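Local coordinates for mandelate racemase/muconate lactonizing enzyme-like protein (PDB 3CYJ) that is of unknown function but belongs to the enolase superfamily, pairing an N-terminal alpha/beta capping domain with a TIM-barrel domain that holds a sodium ion, at residues Y51-V56 with A323-L328; G59-S64 with P95-M100; S64-V69 with M100-V105; G275-L280 with A304-A309. All blocks are in the same frame, centred on the assembly; numbering follows the deposited sequence.

The four contacts follow the two-domain plan of the enolase superfamily. Interactions 2 and 3 are consecutive parts of one helix pair, 57-70 against 97-116, with centres 6 Å apart and Ser64 and Met100 in common. Interaction 1 ties strand 46-53 of the N-terminal domain to helix 320-329 of the barrel domain, and it touches that helix pair through Thr52 CG2, 3.5 Å from Met100 O. Interaction 4 lies within the barrel domain, where Gly275 N meets Ser103 OG of interaction 3 at 3.0 Å, a probable hydrogen bond. The sodium ion, held by Asp194, Glu221 and Glu222, is about 13 Å from the Tyr53 side chain of interaction 1.

Interaction 1: residues Y51-V56 with A323-L328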
loop_
_atom_site.group_PDB
_atom_site.type_symbol
_atom_site.label_atom_id
_atom_site.label_comp_id
_atom_site.label_asym_id
_atom_site.label_seq_id
_atom_site.Cartn_x
_atom_site.Cartn_y
_atom_site.Cartn_z
ATOM N N TYR A 51 28.733 31.930 -0.040
ATOM C CA TYR A 51 29.779 30.939 0.162
ATOM C C TYR A 51 29.205 29.538 0.367
ATOM O O TYR A 51 27.997 29.374 0.544
ATOM C CB TYR A 51 30.653 31.322 1.363
ATOM C CG TYR A 51 29.857 31.486 2.662
ATOM C CD1 TYR A 51 29.700 30.415 3.503
ATOM C CD2 TYR A 51 29.269 32.733 3.035
ATOM C CE1 TYR A 51 28.996 30.517 4.671
ATOM C CE2 TYR A 51 28.522 32.851 4.235
ATOM C CZ TYR A 51 28.404 31.715 5.051
ATOM O OH TYR A 51 27.728 31.708 6.257
ATOM N N THR A 52 30.077 28.528 0.349
ATOM C CA THR A 52 29.657 27.193 0.747
ATOM C C THR A 52 30.833 26.606 1.489
ATOM O O THR A 52 31.914 27.205 1.482
ATOM C CB THR A 52 29.220 26.320 -0.505
ATOM O OG1 THR A 52 28.556 25.124 -0.067
ATOM C CG2 THR A 52 30.423 26.000 -1.446
ATOM N N TYR A 53 30.639 25.496 2.188
ATOM C CA TYR A 53 31.740 24.777 2.839
ATOM C C TYR A 53 31.867 23.421 2.128
ATOM O O TYR A 53 30.867 22.718 1.942
ATOM C CB TYR A 53 31.453 24.553 4.318
ATOM C CG TYR A 53 31.358 25.843 5.090
ATOM C CD1 TYR A 53 32.521 26.520 5.487
ATOM C CD2 TYR A 53 30.131 26.403 5.413
ATOM C CE1 TYR A 53 32.467 27.705 6.176
ATOM C CE2 TYR A 53 30.053 27.604 6.125
ATOM C CZ TYR A 53 31.243 28.242 6.508
ATOM O OH TYR A 53 31.242 29.409 7.229
ATOM N N GLY A 54 33.070 23.054 1.711
ATOM C CA GLY A 54 33.206 21.822 0.950
ATOM C C GLY A 54 34.606 21.718 0.401
ATOM O O GLY A 54 35.515 22.309 0.963
ATOM N N ASP A 55 34.779 20.969 -0.696
ATOM C CA ASP A 55 36.105 20.773 -1.253
ATOM C C ASP A 55 36.494 21.998 -2.098
ATOM O O ASP A 55 35.603 22.633 -2.723
ATOM C CB ASP A 55 36.183 19.481 -2.077
ATOM C CG ASP A 55 37.632 19.161 -2.511
ATOM O OD1 ASP A 55 38.492 19.014 -1.609
ATOM O OD2 ASP A 55 37.910 19.122 -3.725
ATOM N N VAL A 56 37.804 22.317 -2.139
ATOM C CA VAL A 56 38.292 23.394 -2.997
ATOM C C VAL A 56 37.821 23.168 -4.424
ATOM O O VAL A 56 37.674 24.130 -5.183
ATOM C CB VAL A 56 39.882 23.559 -3.042
ATOM C CG1 VAL A 56 40.397 24.124 -1.773
ATOM C CG2 VAL A 56 40.617 22.233 -3.359
ATOM N N ALA A 323 30.273 29.080 12.680
ATOM C CA ALA A 323 30.238 30.310 13.457
ATOM C C ALA A 323 31.672 30.881 13.608
ATOM O O ALA A 323 31.949 32.033 13.262
ATOM C CB ALA A 323 29.618 30.053 14.821
ATOM N N ARG A 324 32.584 30.046 14.067
ATOM C CA ARG A 324 33.979 30.459 14.274
ATOM C C ARG A 324 34.664 30.929 12.984
ATOM O O ARG A 324 35.244 31.994 12.945
ATOM C CB ARG A 324 34.755 29.311 14.920
ATOM C CG ARG A 324 36.266 29.512 15.056
ATOM C CD ARG A 324 36.871 28.267 15.773
ATOM N NE ARG A 324 38.304 28.421 15.966
ATOM C CZ ARG A 324 39.224 28.043 15.089
ATOM N NH1 ARG A 324 38.872 27.431 13.961
ATOM N NH2 ARG A 324 40.506 28.281 15.348
ATOM N N VAL A 325 34.586 30.151 11.911
ATOM C CA VAL A 325 35.142 30.568 10.610
ATOM C C VAL A 325 34.493 31.861 10.083
ATOM O O VAL A 325 35.147 32.668 9.443
ATOM C CB VAL A 325 34.998 29.413 9.568
ATOM C CG1 VAL A 325 35.097 29.899 8.086
ATOM C CG2 VAL A 325 35.997 28.303 9.856
ATOM N N GLU A 326 33.190 32.033 10.308
ATOM C CA GLU A 326 32.503 33.226 9.833
ATOM C C GLU A 326 32.961 34.498 10.608
ATOM O O GLU A 326 33.167 35.516 9.988
ATOM C CB GLU A 326 30.974 33.016 9.810
ATOM C CG GLU A 326 30.517 32.130 8.639
ATOM C CD GLU A 326 29.245 31.256 8.905
ATOM O OE1 GLU A 326 28.449 31.558 9.817
ATOM O OE2 GLU A 326 29.034 30.269 8.158
ATOM N N ARG A 327 33.146 34.409 11.934
ATOM C CA ARG A 327 33.595 35.541 12.751
ATOM C C ARG A 327 35.041 35.899 12.429
ATOM O O ARG A 327 35.435 37.067 12.482
ATOM C CB ARG A 327 33.472 35.255 14.276
ATOM N N LEU A 328 35.840 34.885 12.123
ATOM C CA LEU A 328 37.223 35.041 11.775
ATOM C C LEU A 328 37.379 35.691 10.410
ATOM O O LEU A 328 38.279 36.502 10.218
ATOM C CB LEU A 328 37.844 33.649 11.749
ATOM C CG LEU A 328 39.354 33.406 11.650
ATOM C CD1 LEU A 328 40.170 34.172 12.727
ATOM C CD2 LEU A 328 39.644 31.887 11.737
#
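Two tyrosine hydroxyls converge on a single carboxylate oxygen, Glu326 OE2. Tyr53 OH donates to it at 2.5 Å, arriving on the anti side and 24° out of the carboxylate plane; Tyr51 OH gives a second, weak bond to the same OE2 at 2.7 Å. The two phenols come from alternate residues of one strand, both with CB directed toward the helix, but from different rotamers: Tyr53 CG lies beside the backbone N (chi1 -64°), Tyr51 CG between N and the carbonyl carbon (chi1 57°). OE2 lies at the edge of the Tyr53 ring, near its plane, but approaches the Tyr51 ring obliquely. The other oxygen, OE1, accepts a hydrogen bond from Ala301 N, so bonds at both oxygens limit the rotation of this buried carboxylate. Beside it, on the preceding residue of the helix, Val325 CG1 sits 3.9 Å from Tyr53 CE1, at the ring edge. The backbones stay well apart, the axes of the short strand and helix segments approaching to 11.8 Å, so long side chains bridge the domains. Around them, Met36 of strand 33-43 packs on both tyrosines and Val325, His322 stacks on the Tyr53 ring, and helix 300-306 borders Tyr51 and Glu326.

Interaction 2: residues G59-S64 with P95-M100; sequences GRFVES and PGVGAM
Phe61 lays one face of its ring over the backbone of Gly98, and this CH-pi contact carries most of the interaction. Gly98 CA is 3.7 Å from the ring centroid and 15° off the ring normal; it stands 3.6 Å above the plane, offset toward the rim, and its closest ring atoms include Phe61 CZ at 3.7 Å. The ring gets there because CG is anti to the backbone N (chi1 -163°), which sends the side chain out from helix 57-70 toward the start of its partner. A glycine suits this place: a beta carbon built on Gly98 would come within 3.2 Å of Phe61 CZ, so the lack of a side chain lets the aromatic face approach the main chain.

The apolar side-chain contact is smaller. Val97 CG1 reaches the base of the phenylalanine, 4.1 Å from Phe61 CB, and approaches the ring obliquely. No hydrogen bond crosses between the two segments; the backbone bonds run within each segment. Gly96 occupies the N-cap position, with a positive phi of 70°, and Gly96 O accepts the bond from Met100 N at 2.9 Å as the first turn begins.

Ile89, Ala92 and Ala101 of the same chain also touch Phe61, as does Ser57 of a second subunit. The arrangement is a close helix-helix contact at a glycine, formed at the N-terminal end of helix 97-116 within the helical part of the enolase-superfamily N-terminal domain.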
loop_
_atom_site.group_PDB
_atom_site.type_symbol
_atom_site.label_atom_id
_atom_site.label_comp_id
_atom_site.label_asym_id
_atom_site.label_seq_id
_atom_site.Cartn_x
_atom_site.Cartn_y
_atom_site.Cartn_z
ATOM N N GLY A 59 35.232 25.553 -6.099
ATOM C CA GLY A 59 35.661 26.774 -6.799
ATOM C C GLY A 59 35.947 26.610 -8.277
ATOM O O GLY A 59 35.512 27.409 -9.113
ATOM N N ARG A 60 36.645 25.543 -8.621
ATOM C CA ARG A 60 36.852 25.204 -10.034
ATOM C C ARG A 60 35.526 24.926 -10.816
ATOM O O ARG A 60 35.350 25.367 -11.990
ATOM C CB ARG A 60 37.834 23.999 -10.132
ATOM C CG ARG A 60 38.306 23.765 -11.577
ATOM C CD ARG A 60 39.123 25.025 -12.084
ATOM N NE ARG A 60 39.126 25.145 -13.537
ATOM C CZ ARG A 60 40.018 24.556 -14.340
ATOM N NH1 ARG A 60 40.991 23.770 -13.831
ATOM N NH2 ARG A 60 39.938 24.755 -15.662
ATOM N N PHE A 61 34.582 24.210 -10.168
ATOM C CA PHE A 61 33.253 24.008 -10.748
ATOM C C PHE A 61 32.535 25.338 -11.052
ATOM O O PHE A 61 31.947 25.506 -12.112
ATOM C CB PHE A 61 32.365 23.143 -9.811
ATOM C CG PHE A 61 31.136 22.558 -10.497
ATOM C CD1 PHE A 61 31.126 21.242 -10.945
ATOM C CD2 PHE A 61 29.976 23.340 -10.687
ATOM C CE1 PHE A 61 29.961 20.696 -11.600
ATOM C CE2 PHE A 61 28.833 22.814 -11.310
ATOM C CZ PHE A 61 28.830 21.483 -11.769
ATOM N N VAL A 62 32.539 26.263 -10.097
ATOM C CA VAL A 62 31.995 27.638 -10.346
ATOM C C VAL A 62 32.649 28.302 -11.558
ATOM O O VAL A 62 31.960 28.802 -12.470
ATOM C CB VAL A 62 32.168 28.570 -9.113
ATOM C CG1 VAL A 62 31.736 30.020 -9.422
ATOM C CG2 VAL A 62 31.435 27.974 -7.884
ATOM N N GLU A 63 33.989 28.289 -11.587
ATOM C CA GLU A 63 34.703 28.940 -12.706
ATOM C C GLU A 63 34.280 28.310 -14.015
ATOM O O GLU A 63 33.925 29.003 -14.963
ATOM C CB GLU A 63 36.221 28.856 -12.528
ATOM C CG GLU A 63 36.644 29.697 -11.361
ATOM C CD GLU A 63 38.044 29.358 -10.806
ATOM O OE1 GLU A 63 38.766 28.459 -11.329
ATOM O OE2 GLU A 63 38.409 29.991 -9.793
ATOM N N SER A 64 34.277 26.970 -14.028
ATOM C CA SER A 64 34.164 26.228 -15.260
ATOM C C SER A 64 32.749 26.248 -15.788
ATOM O O SER A 64 32.533 26.385 -17.000
ATOM C CB SER A 64 34.648 24.808 -15.025
ATOM O OG SER A 64 34.215 23.963 -16.078
ATOM N N PRO A 95 24.232 17.056 -8.372
ATOM C CA PRO A 95 24.268 16.923 -6.902
ATOM C C PRO A 95 25.682 17.041 -6.317
ATOM O O PRO A 95 26.634 16.970 -7.057
ATOM C CB PRO A 95 23.722 15.511 -6.674
ATOM C CG PRO A 95 24.082 14.742 -7.904
ATOM C CD PRO A 95 24.286 15.739 -9.045
ATOM N N GLY A 96 25.810 17.173 -5.002
ATOM C CA GLY A 96 27.114 17.216 -4.360
ATOM C C GLY A 96 27.929 18.487 -4.642
ATOM O O GLY A 96 27.440 19.602 -4.473
ATOM N N VAL A 97 29.160 18.323 -5.114
ATOM C CA VAL A 97 30.010 19.478 -5.433
ATOM C C VAL A 97 29.272 20.535 -6.294
ATOM O O VAL A 97 29.355 21.723 -5.978
ATOM C CB VAL A 97 31.289 19.027 -6.216
ATOM C CG1 VAL A 97 31.931 20.227 -6.978
ATOM C CG2 VAL A 97 32.246 18.344 -5.285
ATOM N N GLY A 98 28.586 20.083 -7.370
ATOM C CA GLY A 98 27.843 20.956 -8.284
ATOM C C GLY A 98 26.745 21.744 -7.565
ATOM O O GLY A 98 26.493 22.941 -7.888
ATOM N N ALA A 99 26.096 21.106 -6.584
ATOM C CA ALA A 99 24.991 21.739 -5.876
ATOM C C ALA A 99 25.538 22.771 -4.915
ATOM O O ALA A 99 24.935 23.830 -4.688
ATOM C CB ALA A 99 24.166 20.679 -5.092
ATOM N N MET A 100 26.661 22.423 -4.296
ATOM C CA MET A 100 27.365 23.324 -3.389
ATOM C C MET A 100 27.785 24.606 -4.156
ATOM O O MET A 100 27.660 25.727 -3.632
ATOM C CB MET A 100 28.582 22.613 -2.801
ATOM C CG MET A 100 28.187 21.677 -1.710
ATOM S SD MET A 100 29.471 20.846 -0.781
ATOM C CE MET A 100 29.313 19.344 -1.623
#

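Interaction 3: residues S64-V69 with M100-V105; sequences SKLAGV and MAVSAV
Leu66 directs one methyl, CD1, at the facing helix, where it lies against Ala101, Val102 and Val105 together. Much of what it meets is backbone: Leu66 CD1 is 3.5 Å from both Ala101 C and Val102 N, so the methyl rests on the peptide link joining these residues. The side chains then close in from different positions along the turn. Ala101 CB, pointing toward the leucine, is 3.6 Å from Leu66 CD1, while Val102 CG2 and Val105 CG2 each stand 4.0 Å from that CD1. With chi2 at -172°, the leucine chain is extended from CA to CD1, and this single branch makes all the close contacts across the pair. Such packing joins two helices of the N-terminal domain of the enolase superfamily; the axes of the two short segments run 31° apart and approach to 10.3 Å, in broadly the same direction. Helix 57-70 is irregular where it presents Leu66: a wider pi-type turn spans 64-66, and the chain kinks where the N atoms of Gly68 and Val69 lose the bond to the preceding turn, Val69 N instead bonding to Leu66 O. Ile89 also touches Leu66 and Val102, and helix 78-88 contributes Met85 against Val105 and both Trp82 and Gln86 against Val102.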
loop_
_atom_site.group_PDB
_atom_site.type_symbol
_atom_site.label_atom_id
_atom_site.label_comp_id
_atom_site.label_asym_id
_atom_site.label_seq_id
_atom_site.Cartn_x
_atom_site.Cartn_y
_atom_site.Cartn_z
ATOM N N SER A 64 34.277 26.970 -14.028
ATOM C CA SER A 64 34.164 26.228 -15.260
ATOM C C SER A 64 32.749 26.248 -15.788
ATOM O O SER A 64 32.533 26.385 -17.000
ATOM C CB SER A 64 34.648 24.808 -15.025
ATOM O OG SER A 64 34.215 23.963 -16.078
ATOM N N LYS A 65 31.768 26.094 -14.896
ATOM C CA LYS A 65 30.403 25.888 -15.366
ATOM C C LYS A 65 29.460 27.069 -15.044
ATOM O O LYS A 65 28.511 27.285 -15.756
ATOM C CB LYS A 65 29.790 24.596 -14.769
ATOM C CG LYS A 65 30.423 23.293 -15.217
ATOM C CD LYS A 65 30.490 23.189 -16.765
ATOM C CE LYS A 65 29.163 23.012 -17.378
ATOM N NZ LYS A 65 29.209 23.143 -18.893
ATOM N N LEU A 66 29.697 27.799 -13.959
ATOM C CA LEU A 66 28.675 28.713 -13.493
ATOM C C LEU A 66 28.898 30.190 -13.870
ATOM O O LEU A 66 27.954 30.885 -14.226
ATOM C CB LEU A 66 28.502 28.526 -11.968
ATOM C CG LEU A 66 28.154 27.064 -11.550
ATOM C CD1 LEU A 66 27.821 26.984 -10.094
ATOM C CD2 LEU A 66 26.963 26.464 -12.429
ATOM N N ALA A 67 30.148 30.654 -13.813
ATOM C CA ALA A 67 30.460 32.076 -14.042
ATOM C C ALA A 67 29.904 32.505 -15.387
ATOM O O ALA A 67 29.228 33.535 -15.502
ATOM C CB ALA A 67 32.036 32.342 -13.914
ATOM N N GLY A 68 30.096 31.660 -16.393
ATOM C CA GLY A 68 29.615 31.949 -17.707
ATOM C C GLY A 68 28.106 32.057 -17.800
ATOM O O GLY A 68 27.594 32.719 -18.696
ATOM N N VAL A 69 27.368 31.384 -16.917
ATOM C CA VAL A 69 25.884 31.463 -16.966
ATOM C C VAL A 69 25.431 32.752 -16.276
ATOM O O VAL A 69 24.494 33.405 -16.725
ATOM C CB VAL A 69 25.231 30.223 -16.266
ATOM C CG1 VAL A 69 23.721 30.390 -16.096
ATOM C CG2 VAL A 69 25.568 28.934 -17.044
ATOM N N MET A 100 26.661 22.423 -4.296
ATOM C CA MET A 100 27.365 23.324 -3.389
ATOM C C MET A 100 27.785 24.606 -4.156
ATOM O O MET A 100 27.660 25.727 -3.632
ATOM C CB MET A 100 28.582 22.613 -2.801
ATOM C CG MET A 100 28.187 21.677 -1.710
ATOM S SD MET A 100 29.471 20.846 -0.781
ATOM C CE MET A 100 29.313 19.344 -1.623
ATOM N N ALA A 101 28.232 24.423 -5.407
ATOM C CA ALA A 101 28.649 25.540 -6.248
ATOM C C ALA A 101 27.456 26.413 -6.630
ATOM O O ALA A 101 27.508 27.660 -6.476
ATOM C CB ALA A 101 29.389 25.047 -7.504
ATOM N N VAL A 102 26.403 25.786 -7.177
ATOM C CA VAL A 102 25.165 26.545 -7.458
ATOM C C VAL A 102 24.695 27.351 -6.221
ATOM O O VAL A 102 24.309 28.510 -6.322
ATOM C CB VAL A 102 24.016 25.633 -7.965
ATOM C CG1 VAL A 102 22.721 26.401 -7.967
ATOM C CG2 VAL A 102 24.289 25.128 -9.410
ATOM N N SER A 103 24.754 26.745 -5.048
ATOM C CA SER A 103 24.287 27.385 -3.819
ATOM C C SER A 103 25.071 28.662 -3.502
ATOM O O SER A 103 24.490 29.716 -3.220
ATOM C CB SER A 103 24.443 26.399 -2.650
ATOM O OG SER A 103 23.571 25.299 -2.842
ATOM N N ALA A 104 26.397 28.547 -3.521
ATOM C CA ALA A 104 27.286 29.676 -3.253
ATOM C C ALA A 104 26.991 30.798 -4.230
ATOM O O ALA A 104 26.879 31.941 -3.826
ATOM C CB ALA A 104 28.765 29.233 -3.401
ATOM N N VAL A 105 26.879 30.471 -5.518
ATOM C CA VAL A 105 26.572 31.470 -6.524
ATOM C C VAL A 105 25.174 32.123 -6.324
ATOM O O VAL A 105 25.026 33.337 -6.416
ATOM C CB VAL A 105 26.666 30.897 -7.915
ATOM C CG1 VAL A 105 26.258 31.950 -8.936
ATOM C CG2 VAL A 105 28.080 30.462 -8.215
#

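Interaction 4: residues G275-L280 with A304-A309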
loop_
_atom_site.group_PDB
_atom_site.type_symbol
_atom_site.label_atom_id
_atom_site.label_comp_id
_atom_site.label_asym_id
_atom_site.label_seq_id
_atom_site.Cartn_x
_atom_site.Cartn_y
_atom_site.Cartn_z
ATOM N N GLY A 275 20.741 24.259 -2.821
ATOM C CA GLY A 275 20.390 25.122 -3.960
ATOM C C GLY A 275 20.294 26.586 -3.583
ATOM O O GLY A 275 19.744 27.403 -4.332
ATOM N N GLY A 276 20.849 26.914 -2.431
ATOM C CA GLY A 276 20.973 28.300 -2.050
ATOM C C GLY A 276 19.642 28.857 -1.562
ATOM O O GLY A 276 18.775 28.122 -1.086
ATOM N N ILE A 277 19.490 30.168 -1.697
ATOM C CA ILE A 277 18.305 30.817 -1.228
ATOM C C ILE A 277 17.141 30.397 -2.107
ATOM O O ILE A 277 16.086 30.032 -1.596
ATOM C CB ILE A 277 18.510 32.311 -1.160
ATOM C CG1 ILE A 277 19.364 32.594 0.108
ATOM C CG2 ILE A 277 17.154 33.050 -1.175
ATOM C CD1 ILE A 277 20.054 33.933 0.108
ATOM N N THR A 278 17.345 30.414 -3.429
ATOM C CA THR A 278 16.295 29.993 -4.320
ATOM C C THR A 278 15.826 28.582 -3.946
ATOM O O THR A 278 14.633 28.350 -3.843
ATOM C CB THR A 278 16.759 30.100 -5.784
ATOM O OG1 THR A 278 17.071 31.470 -6.039
ATOM C CG2 THR A 278 15.671 29.643 -6.755
ATOM N N GLY A 279 16.767 27.658 -3.689
ATOM C CA GLY A 279 16.415 26.308 -3.282
ATOM C C GLY A 279 15.622 26.306 -1.976
ATOM O O GLY A 279 14.565 25.633 -1.860
ATOM N N LEU A 280 16.108 27.068 -0.995
ATOM C CA LEU A 280 15.491 27.094 0.313
ATOM C C LEU A 280 14.037 27.540 0.309
ATOM O O LEU A 280 13.265 27.092 1.134
ATOM C CB LEU A 280 16.319 27.915 1.305
ATOM C CG LEU A 280 15.979 27.659 2.783
ATOM C CD1 LEU A 280 16.323 26.269 3.208
ATOM C CD2 LEU A 280 16.711 28.620 3.730
ATOM N N ALA A 304 20.697 32.848 9.046
ATOM C CA ALA A 304 20.011 33.919 9.764
ATOM C C ALA A 304 19.128 34.786 8.844
ATOM O O ALA A 304 18.001 35.169 9.230
ATOM C CB ALA A 304 21.001 34.778 10.529
ATOM N N HIS A 305 19.571 35.053 7.613
ATOM C CA HIS A 305 18.685 35.779 6.702
ATOM C C HIS A 305 17.680 34.885 5.994
ATOM O O HIS A 305 16.456 35.174 5.983
ATOM C CB HIS A 305 19.477 36.587 5.696
ATOM C CG HIS A 305 20.179 37.758 6.308
ATOM N ND1 HIS A 305 19.642 39.032 6.307
ATOM C CD2 HIS A 305 21.344 37.837 6.997
ATOM C CE1 HIS A 305 20.461 39.845 6.953
ATOM N NE2 HIS A 305 21.496 39.143 7.383
ATOM N N ALA A 306 18.202 33.793 5.420
ATOM C CA ALA A 306 17.418 32.890 4.574
ATOM C C ALA A 306 16.237 32.311 5.350
ATOM O O ALA A 306 15.123 32.246 4.835
ATOM C CB ALA A 306 18.316 31.778 3.985
ATOM N N CYS A 307 16.477 31.955 6.604
ATOM C CA CYS A 307 15.467 31.310 7.431
ATOM C C CYS A 307 14.338 32.236 7.873
ATOM O O CYS A 307 13.325 31.762 8.389
ATOM C CB CYS A 307 16.137 30.711 8.648
ATOM S SG CYS A 307 16.898 29.116 8.328
ATOM N N CYS A 308 14.497 33.550 7.661
ATOM C CA CYS A 308 13.442 34.507 8.014
ATOM C C CYS A 308 12.323 34.327 7.016
ATOM O O CYS A 308 11.170 34.725 7.224
ATOM C CB CYS A 308 13.971 35.949 8.039
ATOM S SG CYS A 308 14.926 36.292 9.587
ATOM N N ALA A 309 12.664 33.679 5.924
ATOM C CA ALA A 309 11.684 33.536 4.845
ATOM C C ALA A 309 10.893 32.211 4.910
ATOM O O ALA A 309 10.055 31.937 4.039
ATOM C CB ALA A 309 12.374 33.668 3.513
#
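Ile277 and Ala306 mark the nearest backbone approach, with CA atoms 6.2 Å apart, close enough for a small residue on one helix to fit against larger ones on the other. Ala306 CB points toward the 275-280 segment and is met by two side chains spaced three residues apart. Leu280 makes the nearer contact, its CD2 methyl 3.6 Å from Ala306 CB. Leu280 CD2 is also 4.4 Å from Cys307 N, so it lies along the main chain leaving Ala306. Leucine CG stands anti to the backbone N (chi1 -163°), carrying the branched end across to the 304-309 segment. Ile277 approaches through its CG1 methylene, 4.1 Å from Ala306 CB. The alanine methyl is therefore touched from two positions about one turn apart, and no hydrogen bond crosses between the segments.

The glycines matter to the backbone of the first segment. Gly275 O accepts from Gly279 N, and a beta carbon built on Gly279 would clash with Gly275 CA, so the turn closes tightly where both residues lack side chains. Residues 307-309 of the other segment are in 3-10 geometry, with Ala309 N bonded to Ala306 O.

The contact lies in the barrel domain beside strand 294-296, where Phe294 touches Leu280 and Ala296 touches Cys307. Leu121 of helix 121-124 packs on Ile277, and the first segment also meets helix 97-116 of the N-terminal domain, Thr278 OG1 hydrogen-bonding to Asp106 and Trp110.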